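Local coordinates for putative capsular polysaccharide biosynthesis protein (Streptococcus pneumoniae serotype 4, PDB 6EWQ) that binds pyridoxal 5'-phosphate and is probably an aminotransferase of the DegT/DnrJ/EryC1 family, with a putative role in capsular polysaccharide biosynthesis, at residues A[146-151]-A[171-176]; A[175-180]-A[197-202]; A[302-307]-A[323-328]. All blocks are in the same frame, centred on the assembly; numbering follows the deposited sequence.

Contact 1 of 3, residues A[146-151]-A[171-176]; sequences RLFQVV and IVIVSD. With PLP (pyridoxal-5'-phosphate), chain E.
With CG1 of Ile173 anti to its carbonyl carbon (chi1 -61°) and CD1 extended beyond it, the isoleucine reaches out from the strand and delivers its terminal methyl to the ring of Phe148. Phe148, for its part, leaves the helix at a slant, but its first torsion swings the ring back over that methyl. The result is a CH-pi contact: Ile173 CD1 sits 3.6 Å from the centroid of the Phe148 ring, almost straight above the ring centre, so it stands over the ring, nearly equidistant from all six carbons. The same methyl also touches the helix itself, with Ile173 CD1 3.9 Å from Leu147 CB and 3.8 Å from Leu147 O. Further along, Val151 turns one branch to Ile171, just before the strand begins, Val151 CG1 lying 3.8 Å from Ile171 CB. This is helix 144-153 packed on a face of the central sheet of the fold type I PLP-dependent aminotransferase domain, running nearly antiparallel to strand 172-176 at 152°, their axes 9.7 Å apart. Leu147 also rests on Tyr118 and Leu121 of helix 118-124, and Ile171 on Ile132 of strand 129-132. At the strand's far end Asp176, beyond the helix, sets OD2 2.9 Å from N1 of the cofactor, and that oxygen is hydrogen-bonded to Ser93 as well.

Contact 2 of 3, residues A[175-180]-A[197-202]; sequences SDSAHA and TSFSFH. With PLP (pyridoxal-5'-phosphate), chain E.
Ser175 and Thr197 pair in parallel, as do Asp176 and Ser198, and the backbone bonds come first. Ser198 N donates to Ser175 O at 3.0 Å; the return bond from Ser177 N to Ser198 O is weak. Past the strand pairing the two chains stay close, and a water joins them: it accepts from Ser200 N at 2.6 Å and lies within hydrogen-bonding distance of Ser177 O and Ala178 O, with more acceptors about it than it has protons for. Among side chains, Ser175 OG is hydrogen-bonded to Glu136 and Ser177 OG to Ser190. Thr197 CG2, anti to the backbone N, is thereby set 3.2 Å from Ser177 OG and over the rim of one face of the Phe199 ring, whose CE1 is 3.6 Å from Ser177 CB. In an Asx turn, Asp176 OD1 accepts from Ala178 N at 3.2 Å, which steadies the carboxylate whose OD2, also held by Ser93, faces the cofactor. The remaining interactions are with pyridoxal phosphate: Ala178 CB approaches ring atom C2 at 3.4 Å, and His179 NE2 shares a hydrogen bond with O3 at 2.6 Å, at the edge of the imidazole. Ser200, an observed cofactor-binding residue, lies by the phosphate. The strand pair is flanked by strand 213-217, where Phe199 touches Ser214 and Thr216, while Ser198 packs on Ala67 and Leu68 of helix 64-75.

Contact 3 of 3, residues A[302-307]-A[323-328]; sequences SRIHPL and TRVEGA
His305 and Arg324 form the hydrogen-bonded pair of an antiparallel two-strand contact at the edge of the small three-stranded sheet, strand 304-306 being outermost within the chain. Arg324 N gives to His305 O and His305 N to Arg324 O, both at 2.8 Å, and Glu326 N closes on Arg303 O at 2.9 Å. The side chains add two bonds. His305 NE2 donates to Glu326 OE1 at 3.3 Å, meeting it from above the carboxylate plane, while Arg303 O lies over one face of the same imidazole. Arg303, bent at chi3 (76°), brings NH1 to Glu326 O, which it reaches from above the carbonyl plane; NE of this guanidinium is salt-bridged to Glu406. Thr323 OG1 is hydrogen-bonded to Ile381 O, while Asn379 serves both Arg324 NE, through OD1, and Val325 O, through ND2. Ile304, Pro306, Thr323 and Val325 share one face of the sheet, His305 and Arg324 the opposite one; on the first, Ile304 lies beside Thr323 and is covered by Phe401 of helix 391-407. At the start, Ser302 OG, also hydrogen-bonded to Phe299 O, makes an ST turn, accepting from Ile304 N at 3.2 Å.

In the fold
Contacts 1 and 2 follow each other on the chain and share Ser175 and Asp176. Strand 172-176 carries both: helix 144-153 packs against it in contact 1, and strand 196-200 lies next to it in contact 2, in the seven-stranded mixed sheet. Their centres are 16 Å apart, and both reach the cofactor, which lies beyond the end of the shared strand. Contact 3 comes later, in the separate three-stranded antiparallel sheet, about 30 Å from contact 1 and 26 Å from contact 2 between centres, and touches neither. The cofactor is held partly by residues at and just beyond the large sheet's strand ends, partly by Ala64 and Thr65 at the start of helix 64-75.

Contact 1 of 3, residues A[146-151]-A[171-176]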
loop_
_atom_site.group_PDB
_atom_site.type_symbol
_atom_site.label_atom_id
_atom_site.label_comp_id
_atom_site.label_asym_id
_atom_site.label_seq_id
_atom_site.Cartn_x
_atom_site.Cartn_y
_atom_site.Cartn_z
ATOM N N ARG A 146 -12.071 31.691 -2.136
ATOM C CA ARG A 146 -10.769 32.330 -2.202
ATOM C C ARG A 146 -9.742 31.536 -2.998
ATOM O O ARG A 146 -9.133 32.070 -3.937
ATOM C CB ARG A 146 -10.245 32.615 -0.787
ATOM C CG ARG A 146 -8.959 33.441 -0.720
ATOM C CD ARG A 146 -9.023 34.732 -1.540
ATOM N NE ARG A 146 -7.683 35.246 -1.687
ATOM C CZ ARG A 146 -7.022 35.943 -0.774
ATOM N NH1 ARG A 146 -7.565 36.224 0.405
ATOM N NH2 ARG A 146 -5.795 36.367 -1.055
ATOM N N LEU A 147 -9.549 30.259 -2.654
ATOM C CA LEU A 147 -8.521 29.436 -3.336
ATOM C C LEU A 147 -8.694 29.416 -4.875
ATOM O O LEU A 147 -7.706 29.472 -5.599
ATOM C CB LEU A 147 -8.496 27.998 -2.796
ATOM C CG LEU A 147 -7.750 27.774 -1.477
ATOM C CD1 LEU A 147 -8.453 26.709 -0.658
ATOM C CD2 LEU A 147 -6.279 27.426 -1.707
ATOM N N PHE A 148 -9.941 29.254 -5.338
ATOM C CA PHE A 148 -10.245 29.234 -6.764
ATOM C C PHE A 148 -10.031 30.604 -7.409
ATOM O O PHE A 148 -9.594 30.665 -8.548
ATOM C CB PHE A 148 -11.642 28.661 -7.045
ATOM C CG PHE A 148 -11.658 27.155 -7.049
ATOM C CD1 PHE A 148 -11.059 26.456 -8.088
ATOM C CD2 PHE A 148 -12.212 26.434 -5.997
ATOM C CE1 PHE A 148 -11.040 25.066 -8.103
ATOM C CE2 PHE A 148 -12.197 25.052 -6.003
ATOM C CZ PHE A 148 -11.595 24.363 -7.055
ATOM N N GLN A 149 -10.285 31.685 -6.667
ATOM C CA GLN A 149 -9.941 33.041 -7.105
ATOM C C GLN A 149 -8.427 33.177 -7.311
ATOM O O GLN A 149 -7.987 33.734 -8.310
ATOM C CB GLN A 149 -10.455 34.089 -6.113
ATOM C CG GLN A 149 -11.975 34.214 -6.123
ATOM C CD GLN A 149 -12.556 34.818 -4.841
ATOM O OE1 GLN A 149 -11.827 35.375 -4.003
ATOM N NE2 GLN A 149 -13.878 34.680 -4.673
ATOM N N VAL A 150 -7.630 32.632 -6.398
ATOM C CA VAL A 150 -6.167 32.698 -6.516
ATOM C C VAL A 150 -5.658 32.016 -7.788
ATOM O O VAL A 150 -4.772 32.555 -8.439
ATOM C CB VAL A 150 -5.466 32.069 -5.301
ATOM C CG1 VAL A 150 -3.971 31.881 -5.533
ATOM C CG2 VAL A 150 -5.710 32.898 -4.058
ATOM N N VAL A 151 -6.163 30.823 -8.122
ATOM C CA VAL A 151 -5.570 30.050 -9.229
ATOM C C VAL A 151 -5.992 30.621 -10.586
ATOM O O VAL A 151 -5.191 30.639 -11.523
ATOM C CB VAL A 151 -5.784 28.511 -9.128
ATOM C CG1 VAL A 151 -5.258 27.997 -7.796
ATOM C CG2 VAL A 151 -7.233 28.107 -9.338
ATOM N N ILE A 171 -3.623 25.805 -12.144
ATOM C CA ILE A 171 -3.231 25.049 -10.978
ATOM C C ILE A 171 -4.428 24.214 -10.574
ATOM O O ILE A 171 -5.546 24.733 -10.443
ATOM C CB ILE A 171 -2.777 25.950 -9.827
ATOM C CG1 ILE A 171 -1.451 26.626 -10.205
ATOM C CG2 ILE A 171 -2.580 25.138 -8.546
ATOM C CD1 ILE A 171 -1.121 27.856 -9.389
ATOM N N VAL A 172 -4.189 22.909 -10.404
ATOM C CA VAL A 172 -5.202 21.991 -9.872
ATOM C C VAL A 172 -5.206 22.098 -8.328
ATOM O O VAL A 172 -4.167 22.045 -7.689
ATOM C CB VAL A 172 -4.938 20.544 -10.382
ATOM C CG1 VAL A 172 -5.900 19.551 -9.761
ATOM C CG2 VAL A 172 -5.091 20.490 -11.887
ATOM N N ILE A 173 -6.384 22.236 -7.733
ATOM C CA ILE A 173 -6.532 22.204 -6.261
ATOM C C ILE A 173 -6.955 20.792 -5.810
ATOM O O ILE A 173 -7.983 20.275 -6.264
ATOM C CB ILE A 173 -7.557 23.234 -5.779
ATOM C CG1 ILE A 173 -7.113 24.655 -6.152
ATOM C CG2 ILE A 173 -7.769 23.116 -4.271
ATOM C CD1 ILE A 173 -8.168 25.729 -5.920
ATOM N N VAL A 174 -6.139 20.170 -4.955
ATOM C CA VAL A 174 -6.339 18.768 -4.487
ATOM C C VAL A 174 -6.511 18.766 -2.989
ATOM O O VAL A 174 -5.566 19.017 -2.251
ATOM C CB VAL A 174 -5.167 17.837 -4.842
ATOM C CG1 VAL A 174 -5.450 16.422 -4.354
ATOM C CG2 VAL A 174 -4.904 17.841 -6.361
ATOM N N SER A 175 -7.722 18.530 -2.539
ATOM C CA SER A 175 -8.014 18.586 -1.132
ATOM C C SER A 175 -7.484 17.323 -0.370
ATOM O O SER A 175 -7.903 16.183 -0.633
ATOM C CB SER A 175 -9.521 18.735 -0.904
ATOM O OG SER A 175 -9.883 18.523 0.472
ATOM N N ASP A 176 -6.622 17.562 0.610
ATOM C CA ASP A 176 -6.396 16.591 1.677
ATOM C C ASP A 176 -7.578 16.634 2.685
ATOM O O ASP A 176 -7.570 17.390 3.674
ATOM C CB ASP A 176 -5.069 16.888 2.374
ATOM C CG ASP A 176 -4.686 15.828 3.420
ATOM O OD1 ASP A 176 -5.504 14.937 3.750
ATOM O OD2 ASP A 176 -3.549 15.908 3.946
HETATM N N1 PLP E . -3.480 13.757 5.818
HETATM C C2 PLP E . -3.893 13.981 7.105
HETATM C C2A PLP E . -4.181 15.385 7.518
HETATM C C3 PLP E . -4.053 12.846 8.057
HETATM O O3 PLP E . -4.450 12.989 9.330
HETATM C C4 PLP E . -3.800 11.477 7.659
HETATM C C4A PLP E . -3.998 10.320 8.699
HETATM C C5 PLP E . -3.341 11.360 6.213
HETATM C C6 PLP E . -3.220 12.499 5.388
HETATM C C5A PLP E . -3.012 10.031 5.584
HETATM O O4P PLP E . -3.903 9.057 6.072
HETATM P P PLP E . -3.649 7.510 5.779
HETATM O O1P PLP E . -2.939 7.068 7.039
HETATM O O2P PLP E . -2.731 7.544 4.600
HETATM O O3P PLP E . -5.098 7.063 5.512
#

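Contact 2 of 3, residues A[175-180]-A[197-202]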
loop_
_atom_site.group_PDB
_atom_site.type_symbol
_atom_site.label_atom_id
_atom_site.label_comp_id
_atom_site.label_asym_id
_atom_site.label_seq_id
_atom_site.Cartn_x
_atom_site.Cartn_y
_atom_site.Cartn_z
ATOM N N SER A 175 -7.722 18.530 -2.539
ATOM C CA SER A 175 -8.014 18.586 -1.132
ATOM C C SER A 175 -7.484 17.323 -0.370
ATOM O O SER A 175 -7.903 16.183 -0.633
ATOM C CB SER A 175 -9.521 18.735 -0.904
ATOM O OG SER A 175 -9.883 18.523 0.472
ATOM N N ASP A 176 -6.622 17.562 0.610
ATOM C CA ASP A 176 -6.396 16.591 1.677
ATOM C C ASP A 176 -7.578 16.634 2.685
ATOM O O ASP A 176 -7.570 17.390 3.674
ATOM C CB ASP A 176 -5.069 16.888 2.374
ATOM C CG ASP A 176 -4.686 15.828 3.420
ATOM O OD1 ASP A 176 -5.504 14.937 3.750
ATOM O OD2 ASP A 176 -3.549 15.908 3.946
ATOM N N SER A 177 -8.593 15.825 2.419
ATOM C CA SER A 177 -9.745 15.691 3.323
ATOM C C SER A 177 -9.638 14.367 4.165
ATOM O O SER A 177 -10.650 13.703 4.404
ATOM C CB SER A 177 -11.067 15.720 2.528
ATOM O OG SER A 177 -11.210 16.939 1.811
ATOM N N ALA A 178 -8.442 14.036 4.639
ATOM C CA ALA A 178 -8.286 12.919 5.541
ATOM C C ALA A 178 -9.255 13.035 6.770
ATOM O O ALA A 178 -9.742 12.020 7.273
ATOM C CB ALA A 178 -6.853 12.793 5.997
ATOM N N HIS A 179 -9.533 14.251 7.209
ATOM C CA HIS A 179 -10.339 14.467 8.360
ATOM C C HIS A 179 -11.781 14.853 8.036
ATOM O O HIS A 179 -12.557 15.139 8.939
ATOM C CB HIS A 179 -9.718 15.618 9.184
ATOM C CG HIS A 179 -8.266 15.423 9.547
ATOM N ND1 HIS A 179 -7.464 16.473 9.936
ATOM C CD2 HIS A 179 -7.510 14.307 9.676
ATOM C CE1 HIS A 179 -6.253 16.032 10.218
ATOM N NE2 HIS A 179 -6.243 14.718 10.043
ATOM N N ALA A 180 -12.121 14.938 6.756
ATOM C CA ALA A 180 -13.269 15.742 6.343
ATOM C C ALA A 180 -14.320 15.023 5.519
ATOM O O ALA A 180 -15.175 15.675 4.923
ATOM C CB ALA A 180 -12.797 16.982 5.614
ATOM N N THR A 197 -9.970 15.153 -4.521
ATOM C CA THR A 197 -9.981 15.032 -3.049
ATOM C C THR A 197 -9.576 13.644 -2.668
ATOM O O THR A 197 -10.065 12.715 -3.288
ATOM C CB THR A 197 -11.365 15.374 -2.491
ATOM O OG1 THR A 197 -11.684 16.748 -2.828
ATOM C CG2 THR A 197 -11.423 15.208 -0.920
ATOM N N SER A 198 -8.673 13.525 -1.675
ATOM C CA SER A 198 -8.357 12.243 -1.029
ATOM C C SER A 198 -8.943 12.166 0.380
ATOM O O SER A 198 -8.876 13.130 1.128
ATOM C CB SER A 198 -6.866 12.031 -0.883
ATOM O OG SER A 198 -6.353 12.992 -0.026
ATOM N N PHE A 199 -9.475 11.004 0.737
ATOM C CA PHE A 199 -10.017 10.753 2.081
ATOM C C PHE A 199 -9.276 9.607 2.781
ATOM O O PHE A 199 -8.738 8.726 2.128
ATOM C CB PHE A 199 -11.488 10.326 1.996
ATOM C CG PHE A 199 -12.415 11.369 1.482
ATOM C CD1 PHE A 199 -12.859 12.390 2.320
ATOM C CD2 PHE A 199 -12.847 11.340 0.168
ATOM C CE1 PHE A 199 -13.748 13.371 1.852
ATOM C CE2 PHE A 199 -13.752 12.319 -0.311
ATOM C CZ PHE A 199 -14.179 13.342 0.531
ATOM N N SER A 200 -9.275 9.603 4.119
ATOM C CA SER A 200 -8.599 8.559 4.909
ATOM C C SER A 200 -9.605 7.806 5.731
ATOM O O SER A 200 -10.463 8.412 6.378
ATOM C CB SER A 200 -7.529 9.162 5.836
ATOM O OG SER A 200 -6.802 8.158 6.479
ATOM N N PHE A 201 -9.471 6.493 5.715
ATOM C CA PHE A 201 -10.316 5.597 6.511
ATOM C C PHE A 201 -9.436 4.844 7.494
ATOM O O PHE A 201 -9.698 3.684 7.872
ATOM C CB PHE A 201 -11.049 4.618 5.596
ATOM C CG PHE A 201 -11.687 5.242 4.376
ATOM C CD1 PHE A 201 -12.303 6.482 4.421
ATOM C CD2 PHE A 201 -11.738 4.518 3.157
ATOM C CE1 PHE A 201 -12.900 7.003 3.274
ATOM C CE2 PHE A 201 -12.352 5.026 2.016
ATOM C CZ PHE A 201 -12.919 6.273 2.073
ATOM N N HIS A 202 -8.353 5.485 7.887
ATOM C CA HIS A 202 -7.429 4.922 8.862
ATOM C C HIS A 202 -8.132 4.714 10.224
ATOM O O HIS A 202 -9.163 5.351 10.505
ATOM C CB HIS A 202 -6.249 5.881 8.978
ATOM C CG HIS A 202 -5.248 5.495 9.997
ATOM N ND1 HIS A 202 -5.344 5.903 11.305
ATOM C CD2 HIS A 202 -4.106 4.790 9.901
ATOM C CE1 HIS A 202 -4.296 5.462 11.981
ATOM N NE2 HIS A 202 -3.533 4.779 11.144
HETATM N N1 PLP E . -3.480 13.757 5.818
HETATM C C2 PLP E . -3.893 13.981 7.105
HETATM C C2A PLP E . -4.181 15.385 7.518
HETATM C C3 PLP E . -4.053 12.846 8.057
HETATM O O3 PLP E . -4.450 12.989 9.330
HETATM C C4 PLP E . -3.800 11.477 7.659
HETATM C C4A PLP E . -3.998 10.320 8.699
HETATM C C5 PLP E . -3.341 11.360 6.213
HETATM C C6 PLP E . -3.220 12.499 5.388
HETATM C C5A PLP E . -3.012 10.031 5.584
HETATM O O4P PLP E . -3.903 9.057 6.072
HETATM P P PLP E . -3.649 7.510 5.779
HETATM O O1P PLP E . -2.939 7.068 7.039
HETATM O O2P PLP E . -2.731 7.544 4.600
HETATM O O3P PLP E . -5.098 7.063 5.512
HETATM O O HOH W 1 -11.182 10.995 5.150
#

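Contact 3 of 3, residues A[302-307]-A[323-328]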
loop_
_atom_site.group_PDB
_atom_site.type_symbol
_atom_site.label_atom_id
_atom_site.label_comp_id
_atom_site.label_asym_id
_atom_site.label_seq_id
_atom_site.Cartn_x
_atom_site.Cartn_y
_atom_site.Cartn_z
ATOM N N SER A 302 -13.519 30.886 28.954
ATOM C CA SER A 302 -12.219 30.457 29.464
ATOM C C SER A 302 -11.065 30.861 28.526
ATOM O O SER A 302 -11.276 31.403 27.427
ATOM C CB SER A 302 -12.245 28.935 29.705
ATOM O OG SER A 302 -12.122 28.186 28.496
ATOM N N ARG A 303 -9.847 30.545 28.939
ATOM C CA ARG A 303 -8.667 30.728 28.077
ATOM C C ARG A 303 -8.455 29.611 27.024
ATOM O O ARG A 303 -7.640 29.751 26.109
ATOM C CB ARG A 303 -7.387 30.957 28.910
ATOM C CG ARG A 303 -7.161 29.985 30.057
ATOM C CD ARG A 303 -5.812 30.171 30.740
ATOM N NE ARG A 303 -5.802 31.358 31.613
ATOM C CZ ARG A 303 -5.365 32.582 31.282
ATOM N NH1 ARG A 303 -4.851 32.854 30.072
ATOM N NH2 ARG A 303 -5.427 33.551 32.185
ATOM N N ILE A 304 -9.237 28.546 27.106
ATOM C CA ILE A 304 -9.207 27.468 26.118
ATOM C C ILE A 304 -10.062 27.886 24.912
ATOM O O ILE A 304 -11.259 28.082 25.059
ATOM C CB ILE A 304 -9.633 26.156 26.777
ATOM C CG1 ILE A 304 -8.543 25.764 27.796
ATOM C CG2 ILE A 304 -9.856 25.040 25.764
ATOM C CD1 ILE A 304 -9.097 25.140 29.054
ATOM N N HIS A 305 -9.428 28.025 23.738
ATOM C CA HIS A 305 -10.079 28.482 22.512
ATOM C C HIS A 305 -10.101 27.370 21.481
ATOM O O HIS A 305 -9.106 27.073 20.850
ATOM C CB HIS A 305 -9.394 29.726 21.942
ATOM C CG HIS A 305 -9.369 30.882 22.904
ATOM N ND1 HIS A 305 -10.414 31.169 23.762
ATOM C CD2 HIS A 305 -8.433 31.832 23.128
ATOM C CE1 HIS A 305 -10.116 32.229 24.484
ATOM N NE2 HIS A 305 -8.935 32.671 24.096
ATOM N N PRO A 306 -11.272 26.734 21.294
ATOM C CA PRO A 306 -11.331 25.700 20.265
ATOM C C PRO A 306 -11.439 26.254 18.851
ATOM O O PRO A 306 -11.980 27.351 18.652
ATOM C CB PRO A 306 -12.566 24.943 20.648
ATOM C CG PRO A 306 -13.449 25.999 21.204
ATOM C CD PRO A 306 -12.546 26.877 22.002
ATOM N N LEU A 307 -10.924 25.523 17.869
ATOM C CA LEU A 307 -11.324 25.789 16.489
ATOM C C LEU A 307 -12.813 25.523 16.402
ATOM O O LEU A 307 -13.332 24.619 17.080
ATOM C CB LEU A 307 -10.616 24.904 15.453
ATOM C CG LEU A 307 -9.097 25.001 15.421
ATOM C CD1 LEU A 307 -8.585 24.133 14.264
ATOM C CD2 LEU A 307 -8.585 26.439 15.317
ATOM N N THR A 323 -7.826 22.720 20.117
ATOM C CA THR A 323 -7.914 23.895 20.966
ATOM C C THR A 323 -6.585 24.609 20.983
ATOM O O THR A 323 -5.540 23.995 20.743
ATOM C CB THR A 323 -8.331 23.543 22.436
ATOM O OG1 THR A 323 -7.192 23.086 23.181
ATOM C CG2 THR A 323 -9.433 22.454 22.486
ATOM N N ARG A 324 -6.601 25.904 21.310
ATOM C CA ARG A 324 -5.362 26.581 21.704
ATOM C C ARG A 324 -5.587 27.260 23.019
ATOM O O ARG A 324 -6.654 27.868 23.211
ATOM C CB ARG A 324 -4.900 27.570 20.646
ATOM C CG ARG A 324 -4.649 26.920 19.292
ATOM C CD ARG A 324 -4.356 27.963 18.239
ATOM N NE ARG A 324 -3.182 28.728 18.612
ATOM C CZ ARG A 324 -2.883 29.945 18.174
ATOM N NH1 ARG A 324 -3.677 30.586 17.332
ATOM N NH2 ARG A 324 -1.772 30.534 18.599
ATOM N N VAL A 325 -4.590 27.214 23.900
ATOM C CA VAL A 325 -4.676 27.858 25.230
ATOM C C VAL A 325 -4.018 29.262 25.233
ATOM O O VAL A 325 -2.809 29.370 25.081
ATOM C CB VAL A 325 -4.001 27.028 26.322
ATOM C CG1 VAL A 325 -4.352 27.595 27.701
ATOM C CG2 VAL A 325 -4.440 25.564 26.241
ATOM N N GLU A 326 -4.835 30.313 25.408
ATOM C CA GLU A 326 -4.388 31.712 25.438
ATOM C C GLU A 326 -3.265 31.913 26.447
ATOM O O GLU A 326 -3.413 31.565 27.633
ATOM C CB GLU A 326 -5.568 32.640 25.808
ATOM C CG GLU A 326 -5.367 34.176 25.786
ATOM C CD GLU A 326 -6.588 34.967 26.308
ATOM O OE1 GLU A 326 -7.668 34.345 26.585
ATOM O OE2 GLU A 326 -6.451 36.234 26.459
ATOM N N GLY A 327 -2.151 32.482 25.979
ATOM C CA GLY A 327 -1.048 32.860 26.856
ATOM C C GLY A 327 -0.141 31.724 27.323
ATOM O O GLY A 327 0.617 31.914 28.274
ATOM N N ALA A 328 -0.234 30.549 26.681
ATOM C CA ALA A 328 0.615 29.393 27.004
ATOM C C ALA A 328 1.827 29.427 26.084
ATOM O O ALA A 328 1.706 29.632 24.875
ATOM C CB ALA A 328 -0.147 28.074 26.840
#